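Long-range contacts in putative O-methyltransferase (PDB 3TFW), which is probably an S-adenosylmethionine-dependent O-methyltransferase, expected to pass a methyl group to an oxygen of its substrate: residues Q90-A101 with R116-S127; G168-N179 with R186-I194. All blocks are in the same frame, centred on the assembly; numbering follows the deposited sequence.

Interaction 1: Q90-A101 with R116-S127; sequences QLLTLEADAHHA and RVTLREGPALQS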
loop_
_atom_site.group_PDB
_atom_site.type_symbol
_atom_site.label_atom_id
_atom_site.label_comp_id
_atom_site.label_asym_id
_atom_site.label_seq_id
_atom_site.Cartn_x
_atom_site.Cartn_y
_atom_site.Cartn_z
ATOM N N GLN A 90 2.531 17.400 13.858
ATOM C CA GLN A 90 3.961 17.647 13.721
ATOM C C GLN A 90 4.621 16.545 12.930
ATOM O O GLN A 90 4.308 15.373 13.124
ATOM C CB GLN A 90 4.636 17.704 15.078
ATOM C CG GLN A 90 4.205 18.865 15.928
ATOM C CD GLN A 90 4.702 18.743 17.341
ATOM O OE1 GLN A 90 4.132 18.012 18.155
ATOM N NE2 GLN A 90 5.756 19.472 17.651
ATOM N N LEU A 91 5.555 16.938 12.074
ATOM C CA LEU A 91 6.383 15.991 11.350
ATOM C C LEU A 91 7.841 16.337 11.622
ATOM O O LEU A 91 8.307 17.452 11.328
ATOM C CB LEU A 91 6.083 16.022 9.843
ATOM C CG LEU A 91 6.680 14.880 9.005
ATOM C CD1 LEU A 91 5.943 14.782 7.672
ATOM C CD2 LEU A 91 8.184 15.060 8.772
ATOM N N LEU A 92 8.555 15.389 12.209
ATOM C CA LEU A 92 9.982 15.566 12.464
ATOM C C LEU A 92 10.732 14.883 11.326
ATOM O O LEU A 92 10.507 13.707 11.060
ATOM C CB LEU A 92 10.381 14.939 13.809
ATOM C CG LEU A 92 11.886 14.884 14.092
ATOM C CD1 LEU A 92 12.470 16.290 14.235
ATOM C CD2 LEU A 92 12.210 14.048 15.333
ATOM N N THR A 93 11.599 15.620 10.638
ATOM C CA THR A 93 12.338 15.022 9.529
ATOM C C THR A 93 13.836 15.226 9.726
ATOM O O THR A 93 14.284 16.297 10.146
ATOM C CB THR A 93 11.843 15.493 8.126
ATOM O OG1 THR A 93 12.530 14.762 7.090
ATOM C CG2 THR A 93 12.073 16.988 7.926
ATOM N N LEU A 94 14.600 14.178 9.439
ATOM C CA LEU A 94 16.029 14.155 9.731
ATOM C C LEU A 94 16.851 14.107 8.457
ATOM O O LEU A 94 16.615 13.259 7.591
ATOM C CB LEU A 94 16.361 12.940 10.609
ATOM C CG LEU A 94 15.456 12.735 11.826
ATOM C CD1 LEU A 94 15.882 11.458 12.612
ATOM C CD2 LEU A 94 15.480 13.972 12.722
ATOM N N GLU A 95 17.807 15.031 8.349
ATOM C CA GLU A 95 18.670 15.134 7.180
ATOM C C GLU A 95 20.104 15.408 7.614
ATOM O O GLU A 95 20.360 16.349 8.372
ATOM C CB GLU A 95 18.180 16.236 6.240
ATOM C CG GLU A 95 19.047 16.412 4.961
ATOM C CD GLU A 95 19.238 15.118 4.198
ATOM O OE1 GLU A 95 18.224 14.493 3.830
ATOM O OE2 GLU A 95 20.407 14.722 3.965
ATOM N N ALA A 96 21.029 14.577 7.138
ATOM C CA ALA A 96 22.456 14.712 7.487
ATOM C C ALA A 96 23.201 15.725 6.616
ATOM O O ALA A 96 24.155 16.376 7.072
ATOM C CB ALA A 96 23.143 13.352 7.421
ATOM N N ASP A 97 22.779 15.861 5.359
ATOM C CA ASP A 97 23.517 16.674 4.399
ATOM C C ASP A 97 23.101 18.142 4.465
ATOM O O ASP A 97 21.916 18.476 4.331
ATOM C CB ASP A 97 23.380 16.102 2.981
ATOM C CG ASP A 97 24.294 16.794 1.989
ATOM O OD1 ASP A 97 25.436 16.327 1.816
ATOM O OD2 ASP A 97 23.886 17.826 1.430
ATOM N N ALA A 98 24.084 19.018 4.660
ATOM C CA ALA A 98 23.815 20.445 4.865
ATOM C C ALA A 98 23.162 21.097 3.642
ATOM O O ALA A 98 22.226 21.886 3.772
ATOM C CB ALA A 98 25.093 21.184 5.268
ATOM N N HIS A 99 23.639 20.735 2.455
ATOM C CA HIS A 99 23.069 21.237 1.208
ATOM C C HIS A 99 21.637 20.722 0.975
ATOM O O HIS A 99 20.773 21.490 0.559
ATOM C CB HIS A 99 23.978 20.911 0.016
ATOM C CG HIS A 99 23.435 21.369 -1.303
ATOM N ND1 HIS A 99 22.953 22.646 -1.507
ATOM C CD2 HIS A 99 23.309 20.726 -2.488
ATOM C CE1 HIS A 99 22.541 22.764 -2.757
ATOM N NE2 HIS A 99 22.753 21.615 -3.374
ATOM N N HIS A 100 21.380 19.445 1.251
ATOM C CA HIS A 100 20.006 18.936 1.172
ATOM C C HIS A 100 19.111 19.666 2.175
ATOM O O HIS A 100 18.003 20.054 1.839
ATOM C CB HIS A 100 19.930 17.422 1.404
ATOM C CG HIS A 100 20.707 16.605 0.415
ATOM N ND1 HIS A 100 20.527 15.247 0.276
ATOM C CD2 HIS A 100 21.677 16.946 -0.467
ATOM C CE1 HIS A 100 21.344 14.787 -0.655
ATOM N NE2 HIS A 100 22.056 15.796 -1.119
ATOM N N ALA A 101 19.592 19.851 3.401
ATOM C CA ALA A 101 18.784 20.531 4.424
ATOM C C ALA A 101 18.403 21.945 3.985
ATOM O O ALA A 101 17.263 22.360 4.168
ATOM C CB ALA A 101 19.492 20.559 5.763
ATOM N N ARG A 116 4.366 23.080 10.585
ATOM C CA ARG A 116 4.090 21.701 11.021
ATOM C C ARG A 116 5.350 20.824 11.049
ATOM O O ARG A 116 5.445 19.860 11.828
ATOM C CB ARG A 116 3.050 21.069 10.101
ATOM C CG ARG A 116 1.622 21.404 10.498
ATOM C CD ARG A 116 0.659 21.000 9.423
ATOM N NE ARG A 116 0.576 22.019 8.384
ATOM C CZ ARG A 116 -0.097 21.881 7.249
ATOM N NH1 ARG A 116 -0.752 20.753 6.991
ATOM N NH2 ARG A 116 -0.116 22.879 6.374
ATOM N N VAL A 117 6.307 21.166 10.196
ATOM C CA VAL A 117 7.517 20.369 10.036
ATOM C C VAL A 117 8.673 20.931 10.835
ATOM O O VAL A 117 8.934 22.139 10.809
ATOM C CB VAL A 117 7.935 20.225 8.557
ATOM C CG1 VAL A 117 9.221 19.411 8.442
ATOM C CG2 VAL A 117 6.804 19.580 7.742
ATOM N N THR A 118 9.357 20.037 11.545
ATOM C CA THR A 118 10.613 20.366 12.193
ATOM C C THR A 118 11.734 19.595 11.495
ATOM O O THR A 118 11.717 18.355 11.437
ATOM C CB THR A 118 10.580 20.058 13.711
ATOM O OG1 THR A 118 9.563 20.853 14.342
ATOM C CG2 THR A 118 11.928 20.379 14.363
ATOM N N LEU A 119 12.680 20.345 10.935
ATOM C CA LEU A 119 13.805 19.767 10.219
ATOM C C LEU A 119 15.040 19.819 11.111
ATOM O O LEU A 119 15.510 20.902 11.476
ATOM C CB LEU A 119 14.028 20.511 8.890
ATOM C CG LEU A 119 15.270 20.225 8.027
ATOM C CD1 LEU A 119 15.518 18.745 7.866
ATOM C CD2 LEU A 119 15.143 20.881 6.661
ATOM N N ARG A 120 15.548 18.645 11.468
ATOM C CA ARG A 120 16.754 18.539 12.289
ATOM C C ARG A 120 17.915 18.031 11.454
ATOM O O ARG A 120 17.943 16.870 11.043
ATOM C CB ARG A 120 16.522 17.641 13.509
ATOM C CG ARG A 120 15.732 18.329 14.622
ATOM C CD ARG A 120 15.915 17.660 15.990
ATOM N NE ARG A 120 14.910 18.174 16.922
ATOM C CZ ARG A 120 14.815 17.861 18.211
ATOM N NH1 ARG A 120 15.669 17.020 18.776
ATOM N NH2 ARG A 120 13.855 18.409 18.946
ATOM N N GLU A 121 18.862 18.933 11.205
ATOM C CA GLU A 121 20.036 18.656 10.396
ATOM C C GLU A 121 21.157 18.068 11.262
ATOM O O GLU A 121 21.454 18.586 12.334
ATOM C CB GLU A 121 20.495 19.942 9.701
ATOM C CG GLU A 121 21.729 19.796 8.815
ATOM C CD GLU A 121 22.241 21.133 8.299
ATOM O OE1 GLU A 121 21.448 22.084 8.146
ATOM O OE2 GLU A 121 23.450 21.232 8.043
ATOM N N GLY A 122 21.795 17.017 10.759
ATOM C CA GLY A 122 22.842 16.303 11.492
ATOM C C GLY A 122 22.691 14.802 11.280
ATOM O O GLY A 122 21.707 14.360 10.683
ATOM N N PRO A 123 23.663 14.004 11.766
ATOM C CA PRO A 123 23.548 12.546 11.709
ATOM C C PRO A 123 22.212 12.096 12.285
ATOM O O PRO A 123 21.870 12.485 13.404
ATOM C CB PRO A 123 24.687 12.073 12.617
ATOM C CG PRO A 123 25.714 13.126 12.489
ATOM C CD PRO A 123 24.935 14.425 12.384
ATOM N N ALA A 124 21.456 11.313 11.518
ATOM C CA ALA A 124 20.123 10.880 11.941
ATOM C C ALA A 124 20.151 10.189 13.305
ATOM O O ALA A 124 19.275 10.422 14.150
ATOM C CB ALA A 124 19.498 9.969 10.902
ATOM N N LEU A 125 21.174 9.364 13.531
ATOM C CA LEU A 125 21.280 8.628 14.798
ATOM C C LEU A 125 21.512 9.560 15.976
ATOM O O LEU A 125 20.987 9.326 17.071
ATOM C CB LEU A 125 22.387 7.575 14.736
ATOM C CG LEU A 125 21.978 6.266 14.054
ATOM C CD1 LEU A 125 23.222 5.466 13.672
ATOM C CD2 LEU A 125 21.043 5.437 14.934
ATOM N N GLN A 126 22.289 10.622 15.747
ATOM C CA GLN A 126 22.500 11.634 16.780
ATOM C C GLN A 126 21.160 12.272 17.151
ATOM O O GLN A 126 20.853 12.439 18.332
ATOM C CB GLN A 126 23.503 12.704 16.323
ATOM C CG GLN A 126 23.589 13.945 17.240
ATOM C CD GLN A 126 24.810 14.806 16.964
ATOM O OE1 GLN A 126 25.472 14.661 15.932
ATOM N NE2 GLN A 126 25.128 15.698 17.899
ATOM N N SER A 127 20.365 12.616 16.144
ATOM C CA SER A 127 19.056 13.226 16.394
ATOM C C SER A 127 18.116 12.273 17.126
ATOM O O SER A 127 17.437 12.687 18.071
ATOM C CB SER A 127 18.434 13.708 15.091
ATOM O OG SER A 127 19.172 14.802 14.585
HETATM O O HOH W 1 24.994 19.017 8.144
HETATM O O HOH W 2 22.164 23.448 5.682
#
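Glu121 leans over Ala98 and Ala101 at the start of the helix that leaves strand 90-95. The two segments belong to one beta-alpha-beta unit of the Rossmann-like methyltransferase fold. Strand 90-95, helix 98-110 and the outermost strand 117-121 follow one another. Six backbone hydrogen bonds join the parallel strands, from Leu91 N to Arg116 O at one end to Gly122 N to Glu95 O at the other.

The Glu121 chain is extended, with CG opposite the backbone N (chi1 180°). CB lies beside the carbonyl of Glu95, with Glu121 CB to Glu95 O 3.8 Å. Next, Glu121 CG rests 3.9 Å from Ala101 CB. Glu121 OE1 also touches Ala101 CB, at 3.4 Å. Glu121 OE2 reaches Ala98 CB at 3.2 Å. Each oxygen also accepts from a water. One water links OE2 to Ala96 O, the other OE1 to Ala98 O. Arg105 adds a long, weak ion pair to OE1.

On the same face, Thr93 CG2 packs on Val117 CG1 at 3.8 Å, and Thr93 OG1 hydrogen-bonds to Thr72 and Glu69. On the other face, Leu94 lies alongside Arg120. Leu94 CD2 sits 3.8 Å from Ser127 CB and also touches Arg120 CB. Leu92 CD1 meets the aliphatic part of Arg120.

Glu95 ends strand 90-95, where class I methyltransferases commonly carry an acidic residue for the cofactor ribose. Its chain bends at chi2 (53°), away from strand 117-121. OE1 accepts from Leu73 N, and Glu95 OE2 takes Asp97 N at 3.0 Å through its anti lone pair.

Interaction 2: G168-N179 with R186-I194; sequences GDNVVRDGEVVN and RVQGVRQFI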
loop_
_atom_site.group_PDB
_atom_site.type_symbol
_atom_site.label_atom_id
_atom_site.label_comp_id
_atom_site.label_asym_id
_atom_site.label_seq_id
_atom_site.Cartn_x
_atom_site.Cartn_y
_atom_site.Cartn_z
ATOM N N GLY A 168 9.383 1.241 5.286
ATOM C CA GLY A 168 10.782 1.218 4.860
ATOM C C GLY A 168 10.886 1.226 3.344
ATOM O O GLY A 168 10.509 0.243 2.699
ATOM N N ASP A 169 11.392 2.316 2.769
ATOM C CA ASP A 169 11.424 2.446 1.292
ATOM C C ASP A 169 12.742 1.939 0.716
ATOM O O ASP A 169 13.769 1.877 1.414
ATOM C CB ASP A 169 11.167 3.897 0.840
ATOM C CG ASP A 169 10.421 3.999 -0.512
ATOM O OD1 ASP A 169 10.020 2.973 -1.114
ATOM O OD2 ASP A 169 10.228 5.142 -0.989
ATOM N N ASN A 170 12.699 1.549 -0.562
ATOM C CA ASN A 170 13.901 1.212 -1.325
ATOM C C ASN A 170 14.657 -0.005 -0.796
ATOM O O ASN A 170 15.872 0.051 -0.570
ATOM C CB ASN A 170 14.813 2.447 -1.437
ATOM C CG ASN A 170 14.076 3.660 -1.975
ATOM O OD1 ASN A 170 13.918 4.663 -1.282
ATOM N ND2 ASN A 170 13.589 3.560 -3.211
ATOM N N VAL A 171 13.937 -1.108 -0.618
ATOM C CA VAL A 171 14.506 -2.310 -0.017
ATOM C C VAL A 171 14.959 -3.393 -1.007
ATOM O O VAL A 171 15.607 -4.352 -0.605
ATOM C CB VAL A 171 13.547 -2.942 1.045
ATOM C CG1 VAL A 171 13.420 -2.023 2.254
ATOM C CG2 VAL A 171 12.167 -3.259 0.443
ATOM N N VAL A 172 14.625 -3.237 -2.283
ATOM C CA VAL A 172 14.872 -4.290 -3.277
ATOM C C VAL A 172 16.315 -4.290 -3.814
ATOM O O VAL A 172 16.872 -5.351 -4.104
ATOM C CB VAL A 172 13.810 -4.229 -4.393
ATOM C CG1 VAL A 172 14.207 -5.059 -5.624
ATOM C CG2 VAL A 172 12.466 -4.687 -3.834
ATOM N N ARG A 173 16.914 -3.102 -3.926
ATOM C CA ARG A 173 18.327 -2.942 -4.339
ATOM C C ARG A 173 18.621 -3.607 -5.689
ATOM O O ARG A 173 19.639 -4.291 -5.837
ATOM C CB ARG A 173 19.296 -3.490 -3.271
ATOM C CG ARG A 173 18.918 -3.207 -1.799
ATOM C CD ARG A 173 18.648 -1.733 -1.535
ATOM N NE ARG A 173 19.759 -0.875 -1.949
ATOM C CZ ARG A 173 19.735 0.459 -1.927
ATOM N NH1 ARG A 173 18.660 1.115 -1.505
ATOM N NH2 ARG A 173 20.798 1.141 -2.328
ATOM N N ASP A 174 17.721 -3.409 -6.648
ATOM C CA ASP A 174 17.817 -4.019 -7.989
ATOM C C ASP A 174 17.976 -5.554 -7.953
ATOM O O ASP A 174 18.654 -6.162 -8.799
ATOM C CB ASP A 174 18.933 -3.341 -8.809
ATOM C CG ASP A 174 18.808 -3.608 -10.297
ATOM O OD1 ASP A 174 17.717 -3.364 -10.859
ATOM O OD2 ASP A 174 19.806 -4.064 -10.899
ATOM N N GLY A 175 17.344 -6.183 -6.964
ATOM C CA GLY A 175 17.400 -7.630 -6.820
ATOM C C GLY A 175 18.456 -8.147 -5.868
ATOM O O GLY A 175 18.381 -9.293 -5.441
ATOM N N GLU A 176 19.435 -7.305 -5.522
ATOM C CA GLU A 176 20.552 -7.719 -4.669
ATOM C C GLU A 176 20.179 -8.045 -3.223
ATOM O O GLU A 176 20.951 -8.696 -2.510
ATOM C CB GLU A 176 21.705 -6.698 -4.722
ATOM C CG GLU A 176 22.566 -6.808 -5.980
ATOM C CD GLU A 176 23.141 -8.207 -6.164
ATOM O OE1 GLU A 176 24.041 -8.606 -5.385
ATOM O OE2 GLU A 176 22.670 -8.914 -7.081
ATOM N N VAL A 177 18.993 -7.619 -2.796
ATOM C CA VAL A 177 18.497 -7.967 -1.460
ATOM C C VAL A 177 18.508 -9.483 -1.192
ATOM O O VAL A 177 18.604 -9.905 -0.041
ATOM C CB VAL A 177 17.089 -7.363 -1.195
ATOM C CG1 VAL A 177 16.007 -8.094 -2.006
ATOM C CG2 VAL A 177 16.765 -7.374 0.292
ATOM N N VAL A 178 18.436 -10.294 -2.248
ATOM C CA VAL A 178 18.422 -11.761 -2.088
ATOM C C VAL A 178 19.825 -12.359 -1.904
ATOM O O VAL A 178 19.962 -13.516 -1.498
ATOM C CB VAL A 178 17.701 -12.480 -3.265
ATOM C CG1 VAL A 178 16.301 -11.930 -3.457
ATOM C CG2 VAL A 178 18.506 -12.361 -4.551
ATOM N N ASN A 179 20.850 -11.560 -2.195
ATOM C CA ASN A 179 22.257 -11.997 -2.157
ATOM C C ASN A 179 22.842 -11.999 -0.738
ATOM O O ASN A 179 23.150 -10.936 -0.193
ATOM C CB ASN A 179 23.088 -11.119 -3.106
ATOM C CG ASN A 179 24.552 -11.548 -3.204
ATOM O OD1 ASN A 179 24.978 -12.540 -2.611
ATOM N ND2 ASN A 179 25.327 -10.783 -3.954
ATOM N N ARG A 186 24.880 -1.455 1.905
ATOM C CA ARG A 186 23.473 -1.060 1.771
ATOM C C ARG A 186 22.579 -2.291 1.681
ATOM O O ARG A 186 21.508 -2.328 2.286
ATOM C CB ARG A 186 23.269 -0.163 0.557
ATOM C CG ARG A 186 24.118 1.109 0.567
ATOM C CD ARG A 186 23.979 1.864 -0.736
ATOM N NE ARG A 186 24.573 1.124 -1.847
ATOM C CZ ARG A 186 24.551 1.523 -3.114
ATOM N NH1 ARG A 186 23.960 2.665 -3.451
ATOM N NH2 ARG A 186 25.113 0.768 -4.049
ATOM N N VAL A 187 23.038 -3.298 0.936
ATOM C CA VAL A 187 22.396 -4.609 0.901
ATOM C C VAL A 187 22.439 -5.317 2.255
ATOM O O VAL A 187 21.433 -5.866 2.702
ATOM C CB VAL A 187 22.999 -5.520 -0.206
ATOM C CG1 VAL A 187 22.434 -6.934 -0.114
ATOM C CG2 VAL A 187 22.711 -4.931 -1.573
ATOM N N GLN A 188 23.592 -5.292 2.914
ATOM C CA GLN A 188 23.723 -5.889 4.240
ATOM C C GLN A 188 22.730 -5.254 5.231
ATOM O O GLN A 188 22.042 -5.964 5.968
ATOM C CB GLN A 188 25.155 -5.743 4.758
ATOM C CG GLN A 188 26.200 -6.576 4.007
ATOM C CD GLN A 188 27.624 -6.113 4.287
ATOM O OE1 GLN A 188 27.892 -5.450 5.296
ATOM N NE2 GLN A 188 28.546 -6.454 3.387
ATOM N N GLY A 189 22.663 -3.923 5.229
ATOM C CA GLY A 189 21.764 -3.176 6.121
ATOM C C GLY A 189 20.292 -3.486 5.890
ATOM O O GLY A 189 19.526 -3.675 6.847
ATOM N N VAL A 190 19.894 -3.522 4.622
ATOM C CA VAL A 190 18.514 -3.843 4.244
ATOM C C VAL A 190 18.132 -5.278 4.652
ATOM O O VAL A 190 17.010 -5.522 5.137
ATOM C CB VAL A 190 18.261 -3.575 2.734
ATOM C CG1 VAL A 190 16.950 -4.188 2.271
ATOM C CG2 VAL A 190 18.228 -2.068 2.455
ATOM N N ARG A 191 19.058 -6.224 4.475
ATOM C CA ARG A 191 18.794 -7.627 4.847
ATOM C C ARG A 191 18.665 -7.799 6.352
ATOM O O ARG A 191 17.761 -8.499 6.821
ATOM C CB ARG A 191 19.863 -8.578 4.277
ATOM C CG ARG A 191 19.842 -8.680 2.767
ATOM C CD ARG A 191 20.964 -9.599 2.237
ATOM N NE ARG A 191 20.971 -10.895 2.913
ATOM C CZ ARG A 191 20.249 -11.953 2.546
ATOM N NH1 ARG A 191 19.445 -11.899 1.494
ATOM N NH2 ARG A 191 20.332 -13.072 3.248
ATOM N N GLN A 192 19.541 -7.125 7.101
ATOM C CA GLN A 192 19.474 -7.091 8.563
ATOM C C GLN A 192 18.137 -6.507 9.035
ATOM O O GLN A 192 17.521 -7.028 9.961
ATOM C CB GLN A 192 20.582 -6.208 9.128
ATOM C CG GLN A 192 21.900 -6.864 9.464
ATOM C CD GLN A 192 22.748 -5.924 10.289
ATOM O OE1 GLN A 192 23.385 -5.013 9.754
ATOM N NE2 GLN A 192 22.719 -6.104 11.606
ATOM N N PHE A 193 17.743 -5.399 8.409
ATOM C CA PHE A 193 16.468 -4.696 8.630
ATOM C C PHE A 193 15.242 -5.600 8.425
ATOM O O PHE A 193 14.389 -5.718 9.311
ATOM C CB PHE A 193 16.441 -3.503 7.667
ATOM C CG PHE A 193 15.179 -2.693 7.688
ATOM C CD1 PHE A 193 14.932 -1.783 8.710
ATOM C CD2 PHE A 193 14.271 -2.785 6.636
ATOM C CE1 PHE A 193 13.769 -0.998 8.706
ATOM C CE2 PHE A 193 13.113 -2.000 6.617
ATOM C CZ PHE A 193 12.867 -1.103 7.663
ATOM N N ILE A 194 15.163 -6.234 7.256
ATOM C CA ILE A 194 14.065 -7.149 6.939
ATOM C C ILE A 194 14.019 -8.338 7.911
ATOM O O ILE A 194 12.959 -8.680 8.444
ATOM C CB ILE A 194 14.124 -7.610 5.454
ATOM C CG1 ILE A 194 13.714 -6.453 4.539
ATOM C CG2 ILE A 194 13.213 -8.820 5.214
ATOM C CD1 ILE A 194 14.240 -6.559 3.113
#
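Gly168 and Phe193 make the first touch, Gly168 CA to Phe193 CZ at 4.2 Å. In this Rossmann-like fold, the chain following strand 165-169 forms a loop that lies over helix 185-199. A short 3-10 turn at 176-178 completes the loop.

Val171 crosses Val190 at about a right angle, with Val171 CB 3.8 Å from Val190 CG1. The same methyl presses on the buried Val171 O, which has no polar partner in the model.

Arg173 curls back on its own loop. Its chain bends at chi2 and chi3, and Arg173 NH1 donates to Asn170 O at 3.1 Å, in the guanidinium plane. This bond leaves Arg173 NH2 over one face of the Arg186 guanidinium, the two planes 64° apart. Arg186 is held by a salt bridge from NE to Asp184. Lower down the Arg173 chain, CB and CD pack on Val187 and Val190.

Glu176 CB touches Val187 CG2 at 3.7 Å, while OE1 accepts from Asn179 ND2. Val177 comes next. Val177 CG2 fits against both Val190 CG1 and Ile194 CD1, 3.9 Å from Ile194 CD1. Tyr18 of the second subunit packs on Val177 and Arg191, and Ala22 of that subunit packs on Ile194. The contact therefore forms part of the interface with the second subunit.

At the end of the loop, the carbonyl oxygen of Asn179 lies over a face of the Arg191 guanidinium, with Asn179 O 3.5 Å from Arg191 CD. A bend at chi3 (51°) turns that guanidinium toward the 3-10 turn, where Arg191 NH1 donates to Val177 O at 2.7 Å, with 156° at the hydrogen and the oxygen at the edge of the guanidinium.

In the fold
Both interactions reach the same mixed sheet. Strands 66-70 and 139-142 lie between strand 90-95 of interaction 1 and strand 165-169 of interaction 2. The contacts do not touch: their centres are 23 Å apart and their nearest atoms about 11 Å. Their loops leave the C-terminal ends of parallel strands, the side where this fold usually keeps its active site. Glu95 of interaction 1 lies where relatives bind the cofactor. Asp169 and Asn170 of interaction 2, with Asp143, are placed as in cation-dependent relatives that hold a metal there. Both roles are inferred. Interaction 2 also meets the second subunit, whereas interaction 1 does not.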